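Local coordinates for protein alpha-ketoglutarate-dependent 2,4-dichlorophenoxyacetate dioxygenase (Bradyrhizobium diazoefficiens, PDB 5BKE) that probably catalyses 2-oxoglutarate-dependent oxidation at a metal centre, as a TfdA-family dioxygenase that degrades aryloxyalkanoate herbicides, at residues C[117-121]-C[168-172]; C[195-200]-C[285-289]; C[62-66]-C[280-284]; C[209-213]-C[234-238]; C[8-13]-C[241-245]. One frame throughout, in Å; residues are numbered along the deposited sequence.

Contact 1: C[117-121]-C[168-172]; sequences DSSFR and EHSLM. With MN (manganese (II) ion), chain N; OGA (N-oxalylglycine), chain O.
Set between its own backbone N and carbonyl carbon (chi1 54°), CG of Phe-120 folds the ring back over Ser-118, while Leu-171, with CG beside its backbone N (chi1 -81°), extends its branches across the ring. Leu-171 CD1 lies 3.7 Å from the centroid of the Phe-120 ring and almost on its normal, a CH-pi contact over the centre of one face; the CA of Ser-118 covers the opposite face nearer the rim. A branched aliphatic tip suits this place because it spreads over a flat ring.

The polar half joins Ser-119 OG to His-169 ND1 (2.9 Å), a hydrogen bond at the imidazole edge in which either atom could donate. Ser-119 OG is also bonded to Ser-213 OG, so two partners satisfy this buried hydroxyl. Ser-170 is the N-cap of helix 171-176, its OG accepting from Met-172 N at 3.0 Å and bonding also to Phe-191 O.

Two residues before Ser-119 in this loop, Asp-117 OD1 binds manganese at 2.1 Å, joined by His-115 and His-264, while N-oxalylglycine chelates the metal through O1 and O2'. This is the facial triad of two histidines and one carboxylate found in 2-oxoglutarate-dependent dioxygenases.

Contact 2: C[195-200]-C[285-289]; sequences LQRLVR and TEPTV
A polar docking at the protein surface fixes the C-terminal tail, where Thr-288 meets Gln-196 and Arg-197 of strand 194-201. The hydroxyl of Thr-288 works in both directions. Thr-288 OG1 donates to Gln-196 OE1 at 2.6 Å, lying in the carbonyl plane on a lone pair, and it accepts from Arg-197 N at 3.1 Å with an angle of 151° at the hydrogen. A sharp bend in the Gln-196 chain (chi2 -81°) brings OE1 round to the tail, while NE2 of the same amide bonds to Ser-119 O; glutamine suits a place that needs an acceptor and a donor in one flat group. A water accepting from Thr-288 N (2.8 Å) can also donate to Gln-196 OE1.

Strand 194-201 lies between strands 166-169 and 208-210 in an antiparallel sheet and is interrupted around Leu-198. Residues before and after this break both receive the tail. Beyond it, Thr-288 CG2 rests over a guanidinium face of Arg-200, 3.8 Å from NH2 of that arginine, which also makes a cation-pi contact with Tyr-211.

Val-289, the last modelled residue, spreads its two methyls. Its CG1 lies 3.8 Å from Arg-197 CD, the arginine chain being doubly bent and bonded at NH2 to Glu-163 O, and its CG2 lies 3.9 Å from Leu-195 CB.

Contact 3: C[62-66]-C[280-284]; sequences FGQRE and ATVAG
Two backbone hydrogen bonds frame Arg-65 and Val-282: Ala-283 N donates to Gln-64 O at 2.7 Å, and Glu-66 N to Thr-281 O at 3.0 Å, the latter nearly straight at the hydrogen (171°). This is a single antiparallel beta bridge with Arg-65 and Val-282 as its non-hydrogen-bonded pair. Each accepting oxygen also meets a CA-H from that pair, Val-282 CA standing 3.3 Å from Gln-64 O.

Side chains close in around the bridge. Val-282 CG1 lies 3.4 Å from Phe-62 O and packs on Gly-63, where a CB would press on the preceding carbonyl O and run into the same methyl. Glu-66 CB lies beside the small Ala-283; with CG opposite the backbone N (chi1 -164°) and the chain extended, the carboxylate passes Thr-281 CG2.

Waters extend the pairing outward, one linking Gln-64 N to Ala-283 O, the other Glu-66 OE2 to Gly-284 N. Thr-281 OG1 is held by Asn-86 OD1 and Arg-279 NE, and since Arg-279 NH1 bonds to N-oxalylglycine, the threonine is a second-shell residue of the ligand pocket. With its main bonds made by backbone atoms, the join probably depends little on the side chains of Gln-64 and Arg-65, whereas Glu-66 OE1, bonded to Ser-118 OG and in a long, weak ion pair with Arg-121, links this edge to the loop of the metal ligand Asp-117.

Contact 4: C[209-213]-C[234-238]; sequences SLYLS and LNEHA
Apolar contacts carry most of this interface, with Leu-212 and Leu-210 laid against one side of helix 224-238. CG of Leu-212 lies opposite its carbonyl carbon (chi1 -59°), which sends both branches to the helix. Leu-212 CD1 touches Ala-238 CB at 3.7 Å and packs 3.6 Å from Leu-234 O, an oxygen already engaged by Ala-238 N within the helix. The other branch, CD2, meets Leu-234 CB at 4.1 Å, the two leucine side chains crossing at about a right angle. Alanine suits the last turn of the helix because its single methyl leaves space for the leucine branch. Leu-210 CD2 meets Leu-234 CD2 at 4.2 Å, and Leu-210 CD1 comes to the edge of the His-237 ring. An inverse gamma turn centred on Tyr-211 lies between the two leucines. An alanine at Leu-212 would remove both branches and is likely to open a gap over Leu-234 and Ala-238 at the helix surface.

Among polar contacts, a water accepts from both Ser-213 N (2.9 Å) and Asn-235 ND2 (3.0 Å). The Asn-235 side chain runs antiparallel alongside Leu-212, and its amide also donates to Leu-231 O, one turn back.

Glu-236, on the side of the helix turned from this contact, forms a salt bridge with Arg-265 of the second subunit. The packing is that of an amphipathic helix, its apolar side on the end of strand 208-210 and the turn after it.

Contact 5: C[8-13]-C[241-245]; sequences LQTHFV and PEFVY
Val-13 and Leu-8 pack against Tyr-245 in the tight half of this contact. Val-13 CG1 sits 3.8 Å from the centroid of the Tyr-245 ring, nearly on its normal, a CH-pi contact over the centre of one face, while Val-13 CG2 reaches Tyr-245 CB at 3.6 Å; a branched valine suits this place because it can cover both at once. Leu-8 CD1 lies 3.8 Å from Tyr-245 CE1, and Phe-12 CZ closes on Tyr-245 CB.

Gln-9 bridges the two halves, offering donor and acceptor in one group. With CG anti to the backbone N (chi1 -153°) and a bend at chi2, its amide lies alongside segment 241-245. Gln-9 NE2 donates to Glu-242 O at 3.0 Å, approaching from well above that carbonyl's plane, and OE1 accepts from His-11 N at 2.8 Å. A leucine here would probably leave His-11 N and Glu-242 O without these bonds and free the turn to shift.

The other end is looser: His-11 ND1 makes a weak bond to Glu-242 O, and Thr-10 and Glu-242 are solvent-exposed. His-11 also packs on Asp-49 of the third subunit.

Leu-8 N bonds to Val-13 O, closing the beta hairpin of strands 4-7 and 14-17, whose loop packs on strand 244-247 and so joins two sheets of the cupin-like double-stranded beta-helix.

From the N terminus, contact 5 opens first, in the hairpin loop after strand 4-7, followed by contact 3 after helix 52-59. Contact 1 then opens and closes within both, tying the metal-ligand loop to strand 166-169 and helix 171-176. Contact 2 starts on strand 194-201, and contact 4 opens and closes inside contacts 2, 3 and 5, joining the end of the next strand to helix 224-238. The long spans then finish in order: contact 5 at strand 244-247, contact 3 at the end of strand 276-281, contact 2 at the C-terminal tail. Contacts 2, 3 and 5 therefore cross one another, whereas contact 1 runs in series with contacts 2 and 4.

Contact 1: C[117-121]-C[168-172]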
# COMPACT_ATOMS: atom_id res chain seq x y z
N ASP C 117 21.29 24.08 28.09
CA ASP C 117 22.09 24.46 29.26
C ASP C 117 23.41 23.70 29.29
O ASP C 117 23.44 22.48 29.00
CB ASP C 117 21.36 24.20 30.58
CG ASP C 117 20.20 25.15 30.83
OD1 ASP C 117 20.23 26.31 30.38
OD2 ASP C 117 19.26 24.71 31.51
N SER C 118 24.46 24.44 29.66
CA SER C 118 25.81 23.90 29.85
C SER C 118 26.37 23.19 28.61
O SER C 118 27.18 22.26 28.73
CB SER C 118 25.86 22.99 31.08
OG SER C 118 25.69 23.74 32.27
N SER C 119 25.93 23.61 27.42
CA SER C 119 26.44 23.04 26.18
C SER C 119 27.93 23.44 25.96
O SER C 119 28.63 22.82 25.15
CB SER C 119 25.54 23.41 24.98
OG SER C 119 25.63 24.78 24.63
N PHE C 120 28.37 24.46 26.71
CA PHE C 120 29.78 24.89 26.82
C PHE C 120 30.65 24.00 27.73
O PHE C 120 31.81 24.32 27.96
CB PHE C 120 29.84 26.35 27.32
CG PHE C 120 29.09 26.58 28.60
CD1 PHE C 120 29.65 26.23 29.85
CD2 PHE C 120 27.80 27.14 28.58
CE1 PHE C 120 28.93 26.42 31.03
CE2 PHE C 120 27.09 27.35 29.76
CZ PHE C 120 27.65 26.99 30.98
N ARG C 121 30.09 22.91 28.25
CA ARG C 121 30.84 21.94 29.07
C ARG C 121 31.12 20.66 28.30
O ARG C 121 30.25 20.22 27.53
CB ARG C 121 30.07 21.58 30.34
CG ARG C 121 29.77 22.74 31.26
CD ARG C 121 29.22 22.22 32.58
NE ARG C 121 28.73 23.33 33.39
CZ ARG C 121 29.49 24.13 34.14
NH1 ARG C 121 30.82 23.95 34.21
NH2 ARG C 121 28.92 25.11 34.83
N GLU C 168 31.80 24.20 18.00
CA GLU C 168 32.54 24.72 19.15
C GLU C 168 31.61 25.58 20.01
O GLU C 168 31.08 26.59 19.55
CB GLU C 168 33.76 25.53 18.70
CG GLU C 168 34.77 24.70 17.92
CD GLU C 168 36.13 25.36 17.72
OE1 GLU C 168 36.45 26.36 18.41
OE2 GLU C 168 36.89 24.84 16.88
N HIS C 169 31.41 25.15 21.26
CA HIS C 169 30.53 25.85 22.19
C HIS C 169 31.34 26.60 23.25
O HIS C 169 32.26 26.04 23.85
CB HIS C 169 29.62 24.88 22.92
CG HIS C 169 28.59 24.21 22.07
ND1 HIS C 169 27.23 24.36 22.29
CD2 HIS C 169 28.70 23.34 21.04
CE1 HIS C 169 26.56 23.62 21.43
NE2 HIS C 169 27.43 22.98 20.66
N SER C 170 30.97 27.86 23.48
CA SER C 170 31.54 28.70 24.52
C SER C 170 30.55 29.77 24.96
O SER C 170 29.84 30.34 24.12
CB SER C 170 32.82 29.37 24.02
OG SER C 170 33.33 30.28 24.97
N LEU C 171 30.54 30.07 26.26
CA LEU C 171 29.83 31.25 26.79
C LEU C 171 30.25 32.55 26.11
O LEU C 171 29.46 33.49 26.02
CB LEU C 171 29.97 31.36 28.30
CG LEU C 171 29.02 30.48 29.12
CD1 LEU C 171 29.55 30.22 30.52
CD2 LEU C 171 27.61 31.05 29.18
N MET C 172 31.49 32.60 25.61
CA MET C 172 31.99 33.76 24.87
C MET C 172 31.29 33.98 23.52
O MET C 172 31.21 35.11 23.04
CB MET C 172 33.51 33.66 24.67
CG MET C 172 34.33 33.59 25.95
SD MET C 172 36.12 33.78 25.70
CE MET C 172 36.60 32.18 25.06
MN MN N . 18.88 27.89 30.38
C1 OGA O . 17.59 28.40 32.79
C2 OGA O . 16.96 29.35 31.89
C4 OGA O . 15.13 30.96 31.59
C5 OGA O . 14.15 31.61 32.53
O1 OGA O . 18.40 27.58 32.28
O2 OGA O . 17.28 28.42 34.00
O2' OGA O . 17.51 29.58 30.81
O3 OGA O . 14.63 32.19 33.54
N1 OGA O . 15.81 29.87 32.28
O4 OGA O . 12.93 31.54 32.28

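Contact 2: C[195-200]-C[285-289]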
# COMPACT_ATOMS: atom_id res chain seq x y z
N LEU C 195 34.02 20.99 22.15
CA LEU C 195 33.45 20.36 20.95
C LEU C 195 32.19 19.59 21.31
O LEU C 195 32.14 18.94 22.35
CB LEU C 195 34.47 19.44 20.26
CG LEU C 195 35.82 20.02 19.76
CD1 LEU C 195 36.67 18.94 19.11
CD2 LEU C 195 35.64 21.21 18.82
N GLN C 196 31.18 19.71 20.45
CA GLN C 196 29.94 18.93 20.56
C GLN C 196 29.46 18.58 19.17
O GLN C 196 29.59 19.39 18.24
CB GLN C 196 28.81 19.70 21.28
CG GLN C 196 29.14 20.31 22.64
CD GLN C 196 29.07 19.34 23.81
OE1 GLN C 196 28.79 18.15 23.66
NE2 GLN C 196 29.33 19.85 25.01
N ARG C 197 28.91 17.38 19.03
CA ARG C 197 28.23 16.96 17.80
C ARG C 197 27.03 17.87 17.52
O ARG C 197 26.32 18.25 18.45
CB ARG C 197 27.72 15.52 17.92
CG ARG C 197 28.79 14.45 18.02
CD ARG C 197 29.45 14.14 16.68
NE ARG C 197 28.50 13.66 15.67
CZ ARG C 197 28.10 12.40 15.53
NH1 ARG C 197 28.55 11.47 16.35
NH2 ARG C 197 27.24 12.07 14.57
N LEU C 198 26.83 18.21 16.24
CA LEU C 198 25.64 18.91 15.79
C LEU C 198 24.42 18.00 15.83
O LEU C 198 23.31 18.45 16.09
CB LEU C 198 25.85 19.48 14.38
CG LEU C 198 24.77 20.34 13.71
CD1 LEU C 198 24.36 21.54 14.56
CD2 LEU C 198 25.21 20.81 12.32
N VAL C 199 24.65 16.71 15.59
CA VAL C 199 23.58 15.71 15.60
C VAL C 199 23.86 14.71 16.72
O VAL C 199 24.92 14.05 16.73
CB VAL C 199 23.43 15.00 14.24
CG1 VAL C 199 22.31 13.96 14.29
CG2 VAL C 199 23.16 16.01 13.14
N ARG C 200 22.92 14.60 17.65
CA ARG C 200 23.10 13.71 18.80
C ARG C 200 22.03 12.62 18.86
O ARG C 200 20.96 12.76 18.26
CB ARG C 200 23.22 14.50 20.11
CG ARG C 200 21.95 15.18 20.61
CD ARG C 200 22.25 16.17 21.73
NE ARG C 200 22.83 15.55 22.94
CZ ARG C 200 23.14 16.23 24.05
NH1 ARG C 200 22.92 17.53 24.13
NH2 ARG C 200 23.65 15.59 25.10
N THR C 285 25.92 12.42 31.86
CA THR C 285 26.66 11.16 32.06
C THR C 285 27.83 11.02 31.07
O THR C 285 28.96 10.68 31.46
CB THR C 285 25.76 9.92 31.89
OG1 THR C 285 24.45 10.20 32.42
CG2 THR C 285 26.36 8.70 32.60
N GLU C 286 27.54 11.27 29.79
CA GLU C 286 28.49 11.00 28.73
C GLU C 286 28.60 12.20 27.79
O GLU C 286 27.61 12.90 27.59
CB GLU C 286 28.07 9.73 27.98
CG GLU C 286 29.16 8.66 27.93
CD GLU C 286 28.62 7.24 27.91
OE1 GLU C 286 28.74 6.57 26.86
OE2 GLU C 286 28.06 6.79 28.94
N PRO C 287 29.81 12.46 27.23
CA PRO C 287 29.96 13.56 26.27
C PRO C 287 29.29 13.25 24.92
O PRO C 287 28.75 12.15 24.74
CB PRO C 287 31.49 13.67 26.12
CG PRO C 287 31.98 12.28 26.34
CD PRO C 287 31.09 11.73 27.42
N THR C 288 29.29 14.21 23.99
CA THR C 288 28.86 13.91 22.61
C THR C 288 30.07 13.56 21.72
O THR C 288 29.91 12.87 20.71
CB THR C 288 27.95 15.01 21.99
OG1 THR C 288 28.67 16.23 21.87
CG2 THR C 288 26.69 15.23 22.83
N VAL C 289 31.26 14.03 22.11
CA VAL C 289 32.53 13.67 21.43
C VAL C 289 33.68 13.42 22.41
O VAL C 289 33.97 14.25 23.26
CB VAL C 289 32.99 14.70 20.36
CG1 VAL C 289 32.49 14.31 18.98
CG2 VAL C 289 32.57 16.12 20.70
O HOH W 1 30.95 16.42 24.38

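Contact 3: C[62-66]-C[280-284]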
# COMPACT_ATOMS: atom_id res chain seq x y z
N PHE C 62 17.45 11.64 39.64
CA PHE C 62 17.77 11.52 38.23
C PHE C 62 19.27 11.63 37.92
O PHE C 62 19.66 11.66 36.75
CB PHE C 62 16.96 12.58 37.44
CG PHE C 62 15.50 12.61 37.82
CD1 PHE C 62 14.69 11.48 37.64
CD2 PHE C 62 14.93 13.75 38.38
CE1 PHE C 62 13.35 11.49 37.99
CE2 PHE C 62 13.59 13.78 38.74
CZ PHE C 62 12.80 12.65 38.55
N GLY C 63 20.09 11.67 38.96
CA GLY C 63 21.54 11.66 38.81
C GLY C 63 22.23 12.37 39.94
O GLY C 63 21.88 12.19 41.10
N GLN C 64 23.22 13.19 39.57
CA GLN C 64 24.02 13.97 40.51
C GLN C 64 23.96 15.45 40.13
O GLN C 64 23.65 15.78 38.98
CB GLN C 64 25.46 13.46 40.53
CG GLN C 64 25.60 12.03 41.02
CD GLN C 64 27.04 11.59 41.22
OE1 GLN C 64 27.59 10.86 40.39
NE2 GLN C 64 27.66 12.02 42.33
N ARG C 65 24.26 16.33 41.09
CA ARG C 65 24.42 17.77 40.84
C ARG C 65 25.49 18.03 39.78
O ARG C 65 26.57 17.43 39.83
CB ARG C 65 24.90 18.50 42.10
CG ARG C 65 23.85 18.82 43.16
CD ARG C 65 24.54 19.31 44.45
NE ARG C 65 23.78 19.04 45.68
CZ ARG C 65 23.76 17.88 46.33
NH1 ARG C 65 24.42 16.82 45.86
NH2 ARG C 65 23.03 17.75 47.43
N GLU C 66 25.19 18.92 38.85
CA GLU C 66 26.22 19.49 38.00
C GLU C 66 27.04 20.52 38.79
O GLU C 66 26.48 21.41 39.44
CB GLU C 66 25.63 20.16 36.75
CG GLU C 66 26.68 20.41 35.68
CD GLU C 66 26.15 21.09 34.43
OE1 GLU C 66 25.74 22.28 34.51
OE2 GLU C 66 26.16 20.45 33.36
N ALA C 280 17.60 23.74 39.58
CA ALA C 280 18.48 22.61 39.91
C ALA C 280 18.95 21.98 38.60
O ALA C 280 18.18 21.86 37.64
CB ALA C 280 17.76 21.59 40.78
N THR C 281 20.23 21.61 38.57
CA THR C 281 20.82 21.01 37.37
C THR C 281 21.43 19.64 37.66
O THR C 281 22.24 19.48 38.58
CB THR C 281 21.86 21.94 36.70
OG1 THR C 281 21.34 23.27 36.68
CG2 THR C 281 22.12 21.51 35.27
N VAL C 282 21.00 18.65 36.88
CA VAL C 282 21.52 17.29 36.98
C VAL C 282 22.62 17.14 35.95
O VAL C 282 22.39 17.38 34.75
CB VAL C 282 20.42 16.24 36.72
CG1 VAL C 282 20.97 14.82 36.87
CG2 VAL C 282 19.25 16.45 37.66
N ALA C 283 23.81 16.74 36.42
CA ALA C 283 24.98 16.55 35.56
C ALA C 283 24.70 15.54 34.46
O ALA C 283 23.96 14.59 34.67
CB ALA C 283 26.18 16.09 36.39
N GLY C 284 25.31 15.75 33.30
CA GLY C 284 25.31 14.74 32.22
C GLY C 284 26.19 13.53 32.54
O GLY C 284 27.08 13.62 33.38
O HOH W 2 24.06 12.79 36.74
O HOH W 3 27.12 18.20 33.04

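Contact 4: C[209-213]-C[234-238]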
# COMPACT_ATOMS: atom_id res chain seq x y z
N SER C 209 18.58 14.13 17.19
CA SER C 209 18.15 15.50 17.41
C SER C 209 19.26 16.50 17.11
O SER C 209 20.46 16.18 17.18
CB SER C 209 17.62 15.70 18.84
OG SER C 209 18.62 15.39 19.80
N LEU C 210 18.83 17.70 16.73
CA LEU C 210 19.73 18.81 16.46
C LEU C 210 20.25 19.37 17.78
O LEU C 210 19.47 19.75 18.65
CB LEU C 210 18.99 19.90 15.66
CG LEU C 210 18.61 19.59 14.20
CD1 LEU C 210 17.63 20.62 13.63
CD2 LEU C 210 19.86 19.53 13.34
N TYR C 211 21.57 19.39 17.93
CA TYR C 211 22.18 19.93 19.14
C TYR C 211 22.51 21.38 18.88
O TYR C 211 23.65 21.75 18.57
CB TYR C 211 23.40 19.12 19.58
CG TYR C 211 23.90 19.43 20.99
CD1 TYR C 211 23.24 20.37 21.81
CD2 TYR C 211 25.02 18.78 21.50
CE1 TYR C 211 23.69 20.65 23.09
CE2 TYR C 211 25.47 19.05 22.79
CZ TYR C 211 24.81 19.97 23.58
OH TYR C 211 25.26 20.21 24.86
N LEU C 212 21.47 22.20 19.00
CA LEU C 212 21.58 23.61 18.73
C LEU C 212 21.67 24.38 20.05
O LEU C 212 21.20 23.90 21.09
CB LEU C 212 20.40 24.08 17.89
CG LEU C 212 20.21 23.40 16.53
CD1 LEU C 212 18.97 23.96 15.84
CD2 LEU C 212 21.44 23.57 15.63
N SER C 213 22.30 25.55 19.99
CA SER C 213 22.59 26.37 21.17
C SER C 213 23.25 27.68 20.80
O SER C 213 24.10 27.73 19.89
CB SER C 213 23.49 25.61 22.17
OG SER C 213 23.55 26.27 23.42
N LEU C 234 19.45 26.34 10.55
CA LEU C 234 18.99 25.23 11.40
C LEU C 234 18.22 25.74 12.60
O LEU C 234 17.19 25.16 12.96
CB LEU C 234 20.15 24.34 11.84
CG LEU C 234 20.91 23.53 10.77
CD1 LEU C 234 22.23 23.04 11.34
CD2 LEU C 234 20.09 22.37 10.20
N ASN C 235 18.72 26.82 13.20
CA ASN C 235 18.05 27.49 14.32
C ASN C 235 16.68 28.08 13.94
O ASN C 235 15.71 27.93 14.68
CB ASN C 235 18.96 28.54 14.97
CG ASN C 235 19.87 27.94 16.04
OD1 ASN C 235 19.44 27.74 17.17
ND2 ASN C 235 21.12 27.64 15.68
N GLU C 236 16.61 28.71 12.77
CA GLU C 236 15.34 29.24 12.26
C GLU C 236 14.34 28.10 12.01
O GLU C 236 13.17 28.22 12.37
CB GLU C 236 15.57 30.05 11.00
CG GLU C 236 14.36 30.88 10.55
CD GLU C 236 14.52 31.43 9.14
OE1 GLU C 236 15.67 31.71 8.72
OE2 GLU C 236 13.49 31.60 8.44
N HIS C 237 14.82 27.00 11.42
CA HIS C 237 14.01 25.81 11.15
C HIS C 237 13.45 25.20 12.43
O HIS C 237 12.27 24.85 12.50
CB HIS C 237 14.83 24.77 10.37
CG HIS C 237 14.19 23.42 10.33
ND1 HIS C 237 13.16 23.11 9.46
CD2 HIS C 237 14.40 22.31 11.07
CE1 HIS C 237 12.78 21.87 9.66
NE2 HIS C 237 13.51 21.35 10.64
N ALA C 238 14.31 25.08 13.44
CA ALA C 238 14.01 24.37 14.68
C ALA C 238 13.15 25.15 15.65
O ALA C 238 12.60 24.57 16.59
CB ALA C 238 15.30 23.94 15.36
O HOH W 4 23.26 26.41 17.36

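Contact 5: C[8-13]-C[241-245]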
# COMPACT_ATOMS: atom_id res chain seq x y z
N LEU C 8 0.80 18.77 26.10
CA LEU C 8 0.49 20.20 25.92
C LEU C 8 0.79 20.78 24.53
O LEU C 8 0.32 21.87 24.20
CB LEU C 8 1.18 21.06 27.00
CG LEU C 8 0.87 20.86 28.49
CD1 LEU C 8 1.65 21.89 29.31
CD2 LEU C 8 -0.62 20.95 28.82
N GLN C 9 1.59 20.07 23.74
CA GLN C 9 1.96 20.52 22.40
C GLN C 9 1.91 19.32 21.47
O GLN C 9 2.05 18.18 21.94
CB GLN C 9 3.36 21.15 22.41
CG GLN C 9 3.62 22.20 21.33
CD GLN C 9 4.28 21.65 20.08
OE1 GLN C 9 4.76 20.51 20.06
NE2 GLN C 9 4.34 22.46 19.03
N THR C 10 1.73 19.56 20.16
CA THR C 10 1.55 18.45 19.22
C THR C 10 2.68 17.44 19.27
O THR C 10 2.41 16.25 19.21
CB THR C 10 1.30 18.89 17.76
OG1 THR C 10 2.35 19.77 17.32
CG2 THR C 10 -0.07 19.56 17.61
N HIS C 11 3.93 17.89 19.43
CA HIS C 11 5.10 17.01 19.36
C HIS C 11 5.67 16.52 20.67
O HIS C 11 6.32 15.47 20.70
CB HIS C 11 6.23 17.69 18.59
CG HIS C 11 5.99 17.79 17.12
ND1 HIS C 11 5.52 18.93 16.52
CD2 HIS C 11 6.18 16.89 16.13
CE1 HIS C 11 5.43 18.73 15.22
NE2 HIS C 11 5.82 17.50 14.95
N PHE C 12 5.44 17.28 21.74
CA PHE C 12 6.14 17.08 23.03
C PHE C 12 5.45 17.86 24.16
O PHE C 12 4.39 18.48 23.93
CB PHE C 12 7.65 17.40 22.89
CG PHE C 12 7.99 18.88 22.82
CD1 PHE C 12 7.28 19.78 22.00
CD2 PHE C 12 9.09 19.38 23.54
CE1 PHE C 12 7.63 21.13 21.94
CE2 PHE C 12 9.44 20.72 23.48
CZ PHE C 12 8.72 21.60 22.68
N VAL C 13 6.05 17.82 25.36
CA VAL C 13 5.60 18.53 26.59
C VAL C 13 4.43 17.82 27.28
O VAL C 13 3.34 17.69 26.70
CB VAL C 13 5.26 20.05 26.39
CG1 VAL C 13 4.99 20.75 27.72
CG2 VAL C 13 6.37 20.77 25.64
N PRO C 241 7.06 27.99 15.08
CA PRO C 241 5.97 27.77 16.05
C PRO C 241 5.51 26.31 16.21
O PRO C 241 5.13 25.91 17.31
CB PRO C 241 4.83 28.63 15.50
CG PRO C 241 5.53 29.73 14.79
CD PRO C 241 6.74 29.10 14.16
N GLU C 242 5.56 25.53 15.13
CA GLU C 242 5.11 24.13 15.14
C GLU C 242 5.99 23.22 16.00
O GLU C 242 5.56 22.12 16.36
CB GLU C 242 5.02 23.58 13.70
CG GLU C 242 6.37 23.40 13.02
CD GLU C 242 6.25 23.20 11.52
OE1 GLU C 242 5.89 22.08 11.10
OE2 GLU C 242 6.51 24.16 10.77
N PHE C 243 7.21 23.67 16.29
CA PHE C 243 8.12 22.93 17.18
C PHE C 243 8.26 23.58 18.57
O PHE C 243 9.07 23.11 19.38
CB PHE C 243 9.52 22.73 16.56
CG PHE C 243 9.51 22.14 15.18
CD1 PHE C 243 8.84 20.94 14.91
CD2 PHE C 243 10.19 22.77 14.13
CE1 PHE C 243 8.82 20.40 13.63
CE2 PHE C 243 10.17 22.23 12.84
CZ PHE C 243 9.49 21.04 12.60
N VAL C 244 7.47 24.62 18.85
CA VAL C 244 7.66 25.42 20.06
C VAL C 244 6.49 25.32 21.02
O VAL C 244 5.33 25.34 20.59
CB VAL C 244 8.03 26.90 19.73
CG1 VAL C 244 8.05 27.79 20.97
CG2 VAL C 244 9.40 26.97 19.05
N TYR C 245 6.80 25.18 22.30
CA TYR C 245 5.82 25.28 23.38
C TYR C 245 6.12 26.54 24.19
O TYR C 245 7.26 26.75 24.63
CB TYR C 245 5.84 24.04 24.27
CG TYR C 245 5.20 24.24 25.63
CD1 TYR C 245 3.81 24.29 25.78
CD2 TYR C 245 5.99 24.40 26.78
CE1 TYR C 245 3.22 24.49 27.03
CE2 TYR C 245 5.41 24.59 28.03
CZ TYR C 245 4.03 24.64 28.16
OH TYR C 245 3.48 24.83 29.41